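Local coordinates for protein GH3 beta-N-acetylglucosaminidase (PDB 6K5J) that hydrolyses terminal beta-linked N-acetylglucosamine residues from glycosides as a family 3 beta-N-acetylglucosaminidase, at residues 401-406 with 483-488; 371-376 with 511-516; 242-245 with 249-252; 140-145 with 205-210. All coordinates share one frame; numbering follows the deposited sequence.

In the fold
Contacts 1 and 2 both involve the six-stranded mixed sheet. Contact 1 joins two loops that follow strands 390-396 and 478-483. Contact 2 packs helix 507-517 beside the start of edge strand 374-377. Contacts 3 and 4 belong to the N-terminal domain, of the TIM-barrel clan. Contact 2 is purely aliphatic; contact 3 is apolar too, but sets two backbone carbonyls against an isoleucine. Both are buried, on opposite sides of the chain's centre. Contact 1 is partly buried, the most central, and depends on charge and a carbonyl. Contact 4 is buried but polar: its two groups are both donors and share one acceptor, Asp-189. Phe-488 of contact 1 touches Pro-144 and Asn-141 of contact 4.

Contact 1: 401-406 with 483-488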
loop_
_atom_site.group_PDB
_atom_site.type_symbol
_atom_site.label_atom_id
_atom_site.label_comp_id
_atom_site.label_asym_id
_atom_site.label_seq_id
_atom_site.Cartn_x
_atom_site.Cartn_y
_atom_site.Cartn_z
ATOM N N SER A 401 2.999 4.249 11.803
ATOM C CA SER A 401 3.997 4.452 10.761
ATOM C C SER A 401 3.236 4.573 9.445
ATOM O O SER A 401 2.001 4.611 9.426
ATOM C CB SER A 401 5.033 3.316 10.747
ATOM O OG SER A 401 4.610 2.227 9.939
ATOM N N GLU A 402 3.963 4.632 8.331
ATOM C CA GLU A 402 3.295 4.721 7.038
ATOM C C GLU A 402 2.835 3.363 6.519
ATOM O O GLU A 402 1.969 3.316 5.635
ATOM C CB GLU A 402 4.216 5.393 6.022
ATOM C CG GLU A 402 4.344 6.896 6.195
ATOM C CD GLU A 402 5.466 7.479 5.349
ATOM O OE1 GLU A 402 6.622 7.573 5.827
ATOM O OE2 GLU A 402 5.192 7.824 4.190
ATOM N N VAL A 403 3.396 2.267 7.042
ATOM C CA VAL A 403 2.866 0.938 6.745
ATOM C C VAL A 403 1.676 0.630 7.647
ATOM O O VAL A 403 0.664 0.072 7.199
ATOM C CB VAL A 403 3.963 -0.140 6.883
ATOM C CG1 VAL A 403 3.547 -1.426 6.171
ATOM C CG2 VAL A 403 5.297 0.357 6.346
ATOM N N ASP A 404 1.775 1.001 8.923
ATOM C CA ASP A 404 0.747 0.741 9.930
ATOM C C ASP A 404 0.343 2.081 10.545
ATOM O O ASP A 404 0.921 2.527 11.540
ATOM C CB ASP A 404 1.264 -0.235 10.981
ATOM C CG ASP A 404 0.249 -1.292 11.334
ATOM O OD1 ASP A 404 -0.957 -0.954 11.392
ATOM O OD2 ASP A 404 0.651 -2.456 11.543
ATOM N N GLU A 405 -0.664 2.717 9.955
ATOM C CA GLU A 405 -1.029 4.080 10.310
ATOM C C GLU A 405 -2.088 4.107 11.407
ATOM O O GLU A 405 -2.882 3.173 11.558
ATOM C CB GLU A 405 -1.536 4.831 9.075
ATOM C CG GLU A 405 -1.862 6.301 9.309
ATOM C CD GLU A 405 -0.646 7.113 9.746
ATOM O OE1 GLU A 405 -0.034 7.782 8.882
ATOM O OE2 GLU A 405 -0.308 7.088 10.953
ATOM N N VAL A 406 -2.066 5.184 12.193
ATOM C CA VAL A 406 -3.188 5.529 13.061
ATOM C C VAL A 406 -4.354 5.927 12.162
ATOM O O VAL A 406 -4.355 7.004 11.557
ATOM C CB VAL A 406 -2.831 6.651 14.040
ATOM C CG1 VAL A 406 -4.041 6.988 14.898
ATOM C CG2 VAL A 406 -1.638 6.240 14.906
ATOM N N SER A 483 -8.834 -12.292 12.382
ATOM C CA SER A 483 -7.697 -11.417 12.147
ATOM C C SER A 483 -8.091 -10.338 11.152
ATOM O O SER A 483 -8.679 -10.632 10.102
ATOM C CB SER A 483 -6.486 -12.209 11.639
ATOM O OG SER A 483 -6.834 -13.060 10.556
ATOM N N ALA A 484 -7.779 -9.089 11.493
ATOM C CA ALA A 484 -8.083 -7.936 10.653
ATOM C C ALA A 484 -6.827 -7.288 10.088
ATOM O O ALA A 484 -6.893 -6.173 9.552
ATOM C CB ALA A 484 -8.901 -6.905 11.436
ATOM N N ARG A 485 -5.676 -7.941 10.223
ATOM C CA ARG A 485 -4.562 -7.607 9.351
ATOM C C ARG A 485 -3.921 -8.908 8.867
ATOM O O ARG A 485 -4.590 -9.672 8.164
ATOM C CB ARG A 485 -3.573 -6.655 10.035
ATOM C CG ARG A 485 -2.652 -6.010 8.993
ATOM C CD ARG A 485 -2.087 -4.650 9.389
ATOM N NE ARG A 485 -1.213 -4.178 8.314
ATOM C CZ ARG A 485 -1.075 -2.908 7.932
ATOM N NH1 ARG A 485 -1.743 -1.937 8.545
ATOM N NH2 ARG A 485 -0.259 -2.610 6.927
ATOM N N ASN A 486 -2.658 -9.189 9.196
ATOM C CA ASN A 486 -2.034 -10.383 8.627
ATOM C C ASN A 486 -2.761 -11.635 9.113
ATOM O O ASN A 486 -3.061 -11.754 10.307
ATOM C CB ASN A 486 -0.548 -10.482 8.992
ATOM C CG ASN A 486 0.308 -9.454 8.261
ATOM O OD1 ASN A 486 -0.189 -8.671 7.453
ATOM N ND2 ASN A 486 1.602 -9.449 8.555
ATOM N N PRO A 487 -3.043 -12.597 8.225
ATOM C CA PRO A 487 -3.721 -13.826 8.657
ATOM C C PRO A 487 -2.809 -14.776 9.404
ATOM O O PRO A 487 -3.301 -15.764 9.963
ATOM C CB PRO A 487 -4.192 -14.444 7.335
ATOM C CG PRO A 487 -3.110 -14.036 6.352
ATOM C CD PRO A 487 -2.737 -12.612 6.782
ATOM N N PHE A 488 -1.509 -14.490 9.454
ATOM C CA PHE A 488 -0.531 -15.376 10.075
ATOM C C PHE A 488 -0.579 -15.333 11.598
ATOM O O PHE A 488 0.164 -16.080 12.250
ATOM C CB PHE A 488 0.858 -15.017 9.535
ATOM C CG PHE A 488 0.856 -14.760 8.041
ATOM C CD1 PHE A 488 0.450 -15.755 7.159
ATOM C CD2 PHE A 488 1.203 -13.519 7.527
ATOM C CE1 PHE A 488 0.419 -15.526 5.774
ATOM C CE2 PHE A 488 1.175 -13.279 6.146
ATOM C CZ PHE A 488 0.779 -14.276 5.276
HETATM O O HOH W 1 -2.632 0.844 8.029
#
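The guanidinium of Arg-485 lies under the carboxylate of Asp-404, which covers one of its faces. The two planes are 43° apart. Asp-404 OD1 comes 3.1 Å from Arg-485 NH1, a salt bridge whose exact geometry is doubtful because OD1 is crowded by another atom of the model. Asp-404 OD2 is placed over the rim of the guanidinium, 3.7 Å above its plane.

Arg-485 NH2 donates to Val-403 O at 2.8 Å, with a bent N-H...O angle of 142°. The donor stands above the carbonyl plane and does not follow a lone pair. Water 1 lies at the guanidinium edge, in its plane, and accepts from Arg-485 NH1 at 3.0 Å.

Arg-485 spans the gap because its chain is stretched from CG to NE, with CG opposite the backbone N (chi1 -164°). On the other side, Ser-401 OG shapes the loop. It accepts from Val-403 N at 3.1 Å and from Asp-404 N at 3.3 Å, forming an ST turn and an ST motif. This turn positions both residues that receive the arginine.

The Val-403 side chain is about 5 Å from a bound N-acetylglucosamine, and Glu-402 OE2 bonds a glycerol, which may mark a place near the substrate pocket. Arg-485 NH1 is also hydrogen-bonded to Tyr-456 OH. Segment 401-406 lies between strand 390-396 and helix 413-419, and Glu-402 O bonds to Arg-91 in the N-terminal domain. Segment 483-488 leaves strand 478-483 and leads to strand 499-501. The contact thus joins two loops of the mixed sheet where they meet the N-terminal domain.

Contact 2: 371-376 with 511-516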
loop_
_atom_site.group_PDB
_atom_site.type_symbol
_atom_site.label_atom_id
_atom_site.label_comp_id
_atom_site.label_asym_id
_atom_site.label_seq_id
_atom_site.Cartn_x
_atom_site.Cartn_y
_atom_site.Cartn_z
ATOM N N LYS A 371 -16.861 -12.242 -0.459
ATOM C CA LYS A 371 -16.146 -13.366 -1.056
ATOM C C LYS A 371 -14.778 -13.607 -0.429
ATOM O O LYS A 371 -14.157 -14.636 -0.716
ATOM C CB LYS A 371 -15.967 -13.142 -2.570
ATOM C CG LYS A 371 -17.242 -13.288 -3.394
ATOM C CD LYS A 371 -16.989 -13.028 -4.895
ATOM C CE LYS A 371 -16.493 -14.279 -5.630
ATOM N NZ LYS A 371 -16.006 -13.990 -7.029
ATOM N N SER A 372 -14.306 -12.699 0.420
ATOM C CA SER A 372 -12.936 -12.692 0.916
ATOM C C SER A 372 -12.770 -13.389 2.267
ATOM O O SER A 372 -11.776 -14.096 2.467
ATOM C CB SER A 372 -12.446 -11.232 1.002
ATOM O OG SER A 372 -11.114 -11.134 1.465
ATOM N N ILE A 373 -13.728 -13.227 3.191
ATOM C CA ILE A 373 -13.589 -13.781 4.540
ATOM C C ILE A 373 -13.267 -15.265 4.471
ATOM O O ILE A 373 -13.926 -16.031 3.758
ATOM C CB ILE A 373 -14.868 -13.545 5.365
ATOM C CG1 ILE A 373 -15.284 -12.061 5.317
ATOM C CG2 ILE A 373 -14.648 -14.057 6.796
ATOM C CD1 ILE A 373 -14.257 -11.093 5.923
ATOM N N THR A 374 -12.261 -15.675 5.241
ATOM C CA THR A 374 -11.692 -17.012 5.172
ATOM C C THR A 374 -11.737 -17.665 6.546
ATOM O O THR A 374 -11.495 -17.010 7.558
ATOM C CB THR A 374 -10.248 -16.926 4.663
ATOM O OG1 THR A 374 -10.250 -16.254 3.395
ATOM C CG2 THR A 374 -9.627 -18.308 4.520
ATOM N N LEU A 375 -12.067 -18.952 6.584
ATOM C CA LEU A 375 -12.065 -19.726 7.819
ATOM C C LEU A 375 -10.851 -20.643 7.795
ATOM O O LEU A 375 -10.760 -21.528 6.941
ATOM C CB LEU A 375 -13.355 -20.541 7.968
ATOM C CG LEU A 375 -13.483 -21.442 9.216
ATOM C CD1 LEU A 375 -13.205 -20.665 10.505
ATOM C CD2 LEU A 375 -14.863 -22.077 9.277
ATOM N N LEU A 376 -9.921 -20.434 8.720
ATOM C CA LEU A 376 -8.703 -21.232 8.758
ATOM C C LEU A 376 -8.780 -22.394 9.733
ATOM O O LEU A 376 -8.091 -23.402 9.538
ATOM C CB LEU A 376 -7.500 -20.354 9.132
ATOM C CG LEU A 376 -6.885 -19.469 8.043
ATOM C CD1 LEU A 376 -7.771 -18.292 7.760
ATOM C CD2 LEU A 376 -5.509 -18.976 8.495
ATOM N N ARG A 511 -18.222 -5.698 7.792
ATOM C CA ARG A 511 -19.601 -6.062 7.468
ATOM C C ARG A 511 -19.686 -7.523 7.062
ATOM O O ARG A 511 -20.527 -8.268 7.572
ATOM C CB ARG A 511 -20.147 -5.164 6.357
ATOM C CG ARG A 511 -21.550 -5.574 5.845
ATOM C CD ARG A 511 -21.974 -4.735 4.620
ATOM N NE ARG A 511 -23.240 -5.211 4.057
ATOM C CZ ARG A 511 -23.355 -6.206 3.184
ATOM N NH1 ARG A 511 -22.275 -6.846 2.749
ATOM N NH2 ARG A 511 -24.563 -6.562 2.740
ATOM N N ALA A 512 -18.800 -7.952 6.156
ATOM C CA ALA A 512 -18.800 -9.336 5.698
ATOM C C ALA A 512 -18.484 -10.287 6.843
ATOM O O ALA A 512 -19.095 -11.355 6.963
ATOM C CB ALA A 512 -17.788 -9.507 4.563
ATOM N N LEU A 513 -17.527 -9.913 7.692
ATOM C CA LEU A 513 -17.203 -10.751 8.838
ATOM C C LEU A 513 -18.412 -10.921 9.749
ATOM O O LEU A 513 -18.682 -12.026 10.231
ATOM C CB LEU A 513 -16.032 -10.144 9.605
ATOM C CG LEU A 513 -15.650 -10.832 10.906
ATOM C CD1 LEU A 513 -15.212 -12.281 10.631
ATOM C CD2 LEU A 513 -14.535 -10.037 11.558
ATOM N N ALA A 514 -19.145 -9.832 10.007
ATOM C CA ALA A 514 -20.351 -9.933 10.823
ATOM C C ALA A 514 -21.366 -10.869 10.182
ATOM O O ALA A 514 -21.992 -11.683 10.871
ATOM C CB ALA A 514 -20.966 -8.545 11.034
ATOM N N LEU A 515 -21.542 -10.770 8.860
ATOM C CA LEU A 515 -22.499 -11.642 8.183
ATOM C C LEU A 515 -22.092 -13.109 8.292
ATOM O O LEU A 515 -22.949 -13.991 8.388
ATOM C CB LEU A 515 -22.640 -11.238 6.715
ATOM C CG LEU A 515 -23.236 -9.845 6.452
ATOM C CD1 LEU A 515 -23.031 -9.445 5.006
ATOM C CD2 LEU A 515 -24.718 -9.792 6.803
ATOM N N VAL A 516 -20.790 -13.394 8.254
ATOM C CA VAL A 516 -20.332 -14.773 8.425
ATOM C C VAL A 516 -20.627 -15.261 9.840
ATOM O O VAL A 516 -21.199 -16.343 10.039
ATOM C CB VAL A 516 -18.832 -14.885 8.098
ATOM C CG1 VAL A 516 -18.262 -16.215 8.632
ATOM C CG2 VAL A 516 -18.599 -14.759 6.605
#
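Ile-373 points into helix 507-517 and spreads its branches over Ala-512, Leu-513 and Val-516. Its CG1 rests 3.7 Å from Ala-512 CB. Its CG2 meets Val-516 CG2 at 4.0 Å. The end of the chain, CD1, approaches the backbone at Leu-513 N, 3.9 Å away, and lies 4.2 Å from Leu-513 CB.

The torsions explain this division. With chi1 at -51°, CG1 lies beside the backbone N and CG2 lies opposite it, so the two branches reach different parts of the helix surface. A chi2 of -62° folds CD1 instead of extending it, which sets the methyl beside Leu-513 as well as near Ala-512. Val-516 turns CG2, the branch beside its own backbone N, to the isoleucine. The Ile-373 and Val-516 side chains run past each other in opposite directions. Ala-512, with a single methyl, lets the isoleucine come close to the helix backbone.

Ile-373 sits where helix 359-372 gives way to strand 374-377, an edge strand of the six-stranded mixed sheet, beside 499-501. Thr-374 faces away from segment 511-516. Its OG1 donates to Ser-372 O at 2.8 Å, in the carbonyl plane, and is also hydrogen-bonded to Tyr-503 OH. This bond ties together the residues on both sides of Ile-373 in the sequence. Nearby, Arg-511 NH1 forms a salt bridge with Glu-370, which joins the two helices beside the apolar patch.

No hydrogen bond or charge pair links segments 371-376 and 511-516. The contact is buried and aliphatic, so it rests on shape and the exclusion of water. The bonds of Thr-374 and Arg-511 lie beside it.

Contact 3: 242-245 with 249-252; sequences LPAT and NVIE
Ala-244 is the first residue of 242-245 to touch the helix that follows. Its CB is 3.6 Å from Val-250 CG1. Val-250 CG2 reaches Ala-244 CA at 4.0 Å, so the two methyls lie side by side against the alanine, CG1 nearer its CB and CG2 nearer its CA. CG1 is the valine branch opposite the backbone N (chi1 179°), and CG2 lies beside that N. Ala-244 CA and Val-250 CA come within 5.5 Å, so the valine packs directly on the alanine backbone.

The carbonyl of Ala-244 faces Ile-251. Its O lies 3.5 Å from both CG1 and CD1 of the isoleucine. This is a packing contact of a carbonyl with aliphatic groups.

Thr-245 comes next and turns its side chain away from the helix. Its backbone O instead meets Ile-251 CD1 at 3.6 Å. That oxygen is buried and has no hydrogen-bond partner in the model. An extended Ile-251 chain, with chi2 at 180°, carries CD1 out to both carbonyls. The hydroxyl of Thr-245 points elsewhere and is bonded to Thr-229 OG1 and to His-231 ND1.

Residues 249-252 form the start of helix 249-258, with a wider pi-type turn. Val-250 N is hydrogen-bonded to Ser-247 OG, in the short connection between the segments. The contact therefore folds the 3-10 turn at 244-245 against the helix it leads into. It follows strand 226-229 of a parallel sheet in the N-terminal domain, of the TIM-barrel clan, to which Thr-245 is tied through Thr-229. Ile-251 also packs on Ala-291, at the end of helix 281-291.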
loop_
_atom_site.group_PDB
_atom_site.type_symbol
_atom_site.label_atom_id
_atom_site.label_comp_id
_atom_site.label_asym_id
_atom_site.label_seq_id
_atom_site.Cartn_x
_atom_site.Cartn_y
_atom_site.Cartn_z
ATOM N N LEU A 242 24.841 -3.279 -3.303
ATOM C CA LEU A 242 23.978 -2.208 -3.800
ATOM C C LEU A 242 22.549 -2.729 -3.826
ATOM O O LEU A 242 22.285 -3.771 -4.461
ATOM C CB LEU A 242 24.396 -1.751 -5.200
ATOM C CG LEU A 242 25.761 -1.083 -5.364
ATOM C CD1 LEU A 242 26.116 -0.979 -6.849
ATOM C CD2 LEU A 242 25.751 0.281 -4.707
ATOM N N PRO A 243 21.598 -2.062 -3.180
ATOM C CA PRO A 243 20.196 -2.472 -3.329
ATOM C C PRO A 243 19.742 -2.272 -4.769
ATOM O O PRO A 243 20.375 -1.554 -5.549
ATOM C CB PRO A 243 19.448 -1.547 -2.363
ATOM C CG PRO A 243 20.307 -0.336 -2.264
ATOM C CD PRO A 243 21.737 -0.805 -2.421
ATOM N N ALA A 244 18.633 -2.929 -5.120
ATOM C CA ALA A 244 18.129 -2.860 -6.490
ATOM C C ALA A 244 17.998 -1.418 -6.967
ATOM O O ALA A 244 18.296 -1.110 -8.123
ATOM C CB ALA A 244 16.780 -3.575 -6.591
ATOM N N THR A 245 17.560 -0.519 -6.077
ATOM C CA THR A 245 17.410 0.894 -6.413
ATOM C C THR A 245 18.693 1.507 -6.959
ATOM O O THR A 245 18.638 2.413 -7.795
ATOM C CB THR A 245 16.968 1.667 -5.167
ATOM O OG1 THR A 245 15.738 1.114 -4.693
ATOM C CG2 THR A 245 16.773 3.155 -5.469
ATOM N N ASN A 249 22.897 -3.517 -12.488
ATOM C CA ASN A 249 22.568 -4.904 -12.829
ATOM C C ASN A 249 21.070 -5.164 -12.747
ATOM O O ASN A 249 20.501 -5.846 -13.611
ATOM C CB ASN A 249 23.307 -5.873 -11.911
ATOM C CG ASN A 249 24.713 -6.162 -12.391
ATOM O OD1 ASN A 249 25.274 -5.400 -13.174
ATOM N ND2 ASN A 249 25.290 -7.253 -11.915
ATOM N N VAL A 250 20.412 -4.639 -11.711
ATOM C CA VAL A 250 18.980 -4.881 -11.553
ATOM C C VAL A 250 18.168 -4.011 -12.506
ATOM O O VAL A 250 17.200 -4.481 -13.114
ATOM C CB VAL A 250 18.547 -4.660 -10.087
ATOM C CG1 VAL A 250 17.038 -4.888 -9.939
ATOM C CG2 VAL A 250 19.317 -5.581 -9.149
ATOM N N ILE A 251 18.522 -2.734 -12.646
ATOM C CA ILE A 251 17.666 -1.827 -13.405
ATOM C C ILE A 251 18.037 -1.852 -14.887
ATOM O O ILE A 251 17.241 -2.295 -15.723
ATOM C CB ILE A 251 17.709 -0.398 -12.838
ATOM C CG1 ILE A 251 17.209 -0.389 -11.386
ATOM C CG2 ILE A 251 16.845 0.516 -13.670
ATOM C CD1 ILE A 251 17.213 0.985 -10.739
ATOM N N GLU A 252 19.233 -1.364 -15.240
ATOM C CA GLU A 252 19.606 -1.372 -16.655
ATOM C C GLU A 252 19.698 -2.793 -17.185
ATOM O O GLU A 252 19.262 -3.076 -18.306
ATOM C CB GLU A 252 20.941 -0.652 -16.883
ATOM C CG GLU A 252 20.880 0.868 -16.839
ATOM C CD GLU A 252 19.993 1.502 -17.907
ATOM O OE1 GLU A 252 19.579 0.808 -18.863
ATOM O OE2 GLU A 252 19.715 2.722 -17.787
#

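Contact 4: 140-145 with 205-210; sequences INNNPG and RERLDR
The amide of Asn-142 and the guanidinium of Arg-207 meet almost perpendicular, with planes 88° apart. Asn-142 ND2 stands obliquely to the guanidinium, 3.3 Å from Arg-207 NH2. Both nitrogens are donors, so this is not a hydrogen bond. The guanidinium of Arg-210 lies beside the same side chain: Arg-207 CD sits over one of its faces, 3.7 Å above the plane and toward the rim. At the edge of Arg-210, in plane, is Glu-206 OE2, which accepts from NE at 3.1 Å in a salt bridge.

The close donors are reconciled by a shared acceptor. Asp-189 OD1 is hydrogen-bonded to Asn-142 ND2 and forms a salt bridge with Arg-207 NH2. Asn-142 ND2 also bonds to Thr-534 O, and Arg-207 NH2 has a second salt bridge to Glu-212. The anions probably offset the arginine's charge in this buried setting.

Asn-142 holds CG between its backbone N and carbonyl carbon (chi1 64°), which directs the amide toward the helix. The loop behind it is tightly bent. Asn-142 N donates to Ile-140 O at 2.9 Å, in an inverse gamma turn centred on Asn-141. Asn-143 OD1 accepts from Gly-145 N at 3.0 Å, an Asx turn. Arg-207 reaches across with its chain bent at chi2 (71°).

Residues 140-145 form part of the loop between strand 132-133 and helix 158-174, and Ile-140 packs on that helix. Helix 205-210 comes after strand 178-184 and before helix 213-222. The C-terminal residues Thr-534 and Val-535 are bonded to Asn-142 and Arg-210, so the chain end joins the loop and the helix here.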
loop_
_atom_site.group_PDB
_atom_site.type_symbol
_atom_site.label_atom_id
_atom_site.label_comp_id
_atom_site.label_asym_id
_atom_site.label_seq_id
_atom_site.Cartn_x
_atom_site.Cartn_y
_atom_site.Cartn_z
ATOM N N ILE A 140 5.141 -10.778 -3.716
ATOM C CA ILE A 140 4.560 -12.091 -3.454
ATOM C C ILE A 140 4.952 -12.466 -2.032
ATOM O O ILE A 140 6.124 -12.763 -1.759
ATOM C CB ILE A 140 5.042 -13.147 -4.465
ATOM C CG1 ILE A 140 4.663 -12.754 -5.895
ATOM C CG2 ILE A 140 4.444 -14.520 -4.143
ATOM C CD1 ILE A 140 5.543 -13.420 -6.976
ATOM N N ASN A 141 3.983 -12.440 -1.114
ATOM C CA ASN A 141 4.267 -12.622 0.312
ATOM C C ASN A 141 4.326 -14.115 0.632
ATOM O O ASN A 141 3.409 -14.707 1.205
ATOM C CB ASN A 141 3.226 -11.911 1.167
ATOM C CG ASN A 141 3.741 -11.585 2.554
ATOM O OD1 ASN A 141 4.332 -10.525 2.778
ATOM N ND2 ASN A 141 3.513 -12.492 3.499
ATOM N N ASN A 142 5.431 -14.732 0.216
ATOM C CA ASN A 142 5.702 -16.143 0.473
ATOM C C ASN A 142 6.384 -16.366 1.818
ATOM O O ASN A 142 6.667 -17.516 2.172
ATOM C CB ASN A 142 6.587 -16.715 -0.633
ATOM C CG ASN A 142 7.939 -16.063 -0.655
ATOM O OD1 ASN A 142 8.042 -14.861 -0.871
ATOM N ND2 ASN A 142 8.983 -16.833 -0.372
ATOM N N ASN A 143 6.681 -15.298 2.547
ATOM C CA ASN A 143 7.273 -15.380 3.882
ATOM C C ASN A 143 6.290 -14.824 4.901
ATOM O O ASN A 143 6.071 -13.599 4.932
ATOM C CB ASN A 143 8.584 -14.597 3.933
ATOM C CG ASN A 143 9.218 -14.609 5.310
ATOM O OD1 ASN A 143 8.771 -15.321 6.216
ATOM N ND2 ASN A 143 10.284 -13.840 5.468
ATOM N N PRO A 144 5.701 -15.650 5.771
ATOM C CA PRO A 144 4.692 -15.119 6.707
ATOM C C PRO A 144 5.265 -14.124 7.700
ATOM O O PRO A 144 4.508 -13.294 8.225
ATOM C CB PRO A 144 4.144 -16.379 7.402
ATOM C CG PRO A 144 5.240 -17.414 7.255
ATOM C CD PRO A 144 5.945 -17.094 5.953
ATOM N N GLY A 145 6.579 -14.157 7.941
ATOM C CA GLY A 145 7.276 -13.191 8.773
ATOM C C GLY A 145 7.538 -11.837 8.146
ATOM O O GLY A 145 8.057 -10.955 8.833
ATOM N N ARG A 205 18.951 -17.300 -9.127
ATOM C CA ARG A 205 18.215 -16.710 -10.233
ATOM C C ARG A 205 17.012 -17.563 -10.638
ATOM O O ARG A 205 15.960 -17.022 -10.991
ATOM C CB ARG A 205 19.180 -16.501 -11.397
ATOM C CG ARG A 205 18.651 -15.723 -12.534
ATOM C CD ARG A 205 18.159 -14.340 -12.130
ATOM N NE ARG A 205 17.347 -13.866 -13.236
ATOM C CZ ARG A 205 17.810 -13.120 -14.230
ATOM N NH1 ARG A 205 19.077 -12.711 -14.227
ATOM N NH2 ARG A 205 16.999 -12.774 -15.213
ATOM N N GLU A 206 17.137 -18.899 -10.595
ATOM C CA GLU A 206 15.998 -19.737 -10.968
ATOM C C GLU A 206 14.784 -19.429 -10.102
ATOM O O GLU A 206 13.644 -19.472 -10.574
ATOM C CB GLU A 206 16.344 -21.229 -10.871
ATOM C CG GLU A 206 16.648 -21.777 -9.470
ATOM C CD GLU A 206 15.398 -22.129 -8.636
ATOM O OE1 GLU A 206 15.494 -22.082 -7.384
ATOM O OE2 GLU A 206 14.325 -22.434 -9.217
ATOM N N ARG A 207 15.008 -19.130 -8.827
ATOM C CA ARG A 207 13.880 -18.850 -7.957
ATOM C C ARG A 207 13.295 -17.476 -8.266
ATOM O O ARG A 207 12.070 -17.322 -8.336
ATOM C CB ARG A 207 14.323 -18.986 -6.499
ATOM C CG ARG A 207 13.688 -18.015 -5.550
ATOM C CD ARG A 207 12.218 -18.283 -5.279
ATOM N NE ARG A 207 11.783 -17.196 -4.418
ATOM C CZ ARG A 207 11.827 -17.243 -3.094
ATOM N NH1 ARG A 207 12.222 -18.355 -2.478
ATOM N NH2 ARG A 207 11.449 -16.188 -2.389
ATOM N N LEU A 208 14.159 -16.476 -8.505
ATOM C CA LEU A 208 13.663 -15.151 -8.866
ATOM C C LEU A 208 12.876 -15.198 -10.171
ATOM O O LEU A 208 11.857 -14.514 -10.310
ATOM C CB LEU A 208 14.827 -14.156 -8.975
ATOM C CG LEU A 208 15.688 -13.947 -7.722
ATOM C CD1 LEU A 208 16.814 -12.941 -7.975
ATOM C CD2 LEU A 208 14.821 -13.505 -6.530
ATOM N N ASP A 209 13.334 -16.002 -11.140
ATOM C CA ASP A 209 12.645 -16.081 -12.427
ATOM C C ASP A 209 11.253 -16.686 -12.287
ATOM O O ASP A 209 10.319 -16.275 -12.985
ATOM C CB ASP A 209 13.454 -16.917 -13.424
ATOM C CG ASP A 209 14.684 -16.200 -13.931
ATOM O OD1 ASP A 209 14.759 -14.964 -13.803
ATOM O OD2 ASP A 209 15.582 -16.883 -14.462
ATOM N N ARG A 210 11.096 -17.673 -11.416
ATOM C CA ARG A 210 9.810 -18.350 -11.329
ATOM C C ARG A 210 8.869 -17.716 -10.317
ATOM O O ARG A 210 7.658 -17.959 -10.379
ATOM C CB ARG A 210 10.002 -19.822 -10.976
ATOM C CG ARG A 210 10.349 -20.082 -9.540
ATOM C CD ARG A 210 10.381 -21.583 -9.251
ATOM N NE ARG A 210 11.417 -21.889 -8.275
ATOM C CZ ARG A 210 11.243 -21.836 -6.961
ATOM N NH1 ARG A 210 10.056 -21.510 -6.454
ATOM N NH2 ARG A 210 12.256 -22.115 -6.155
#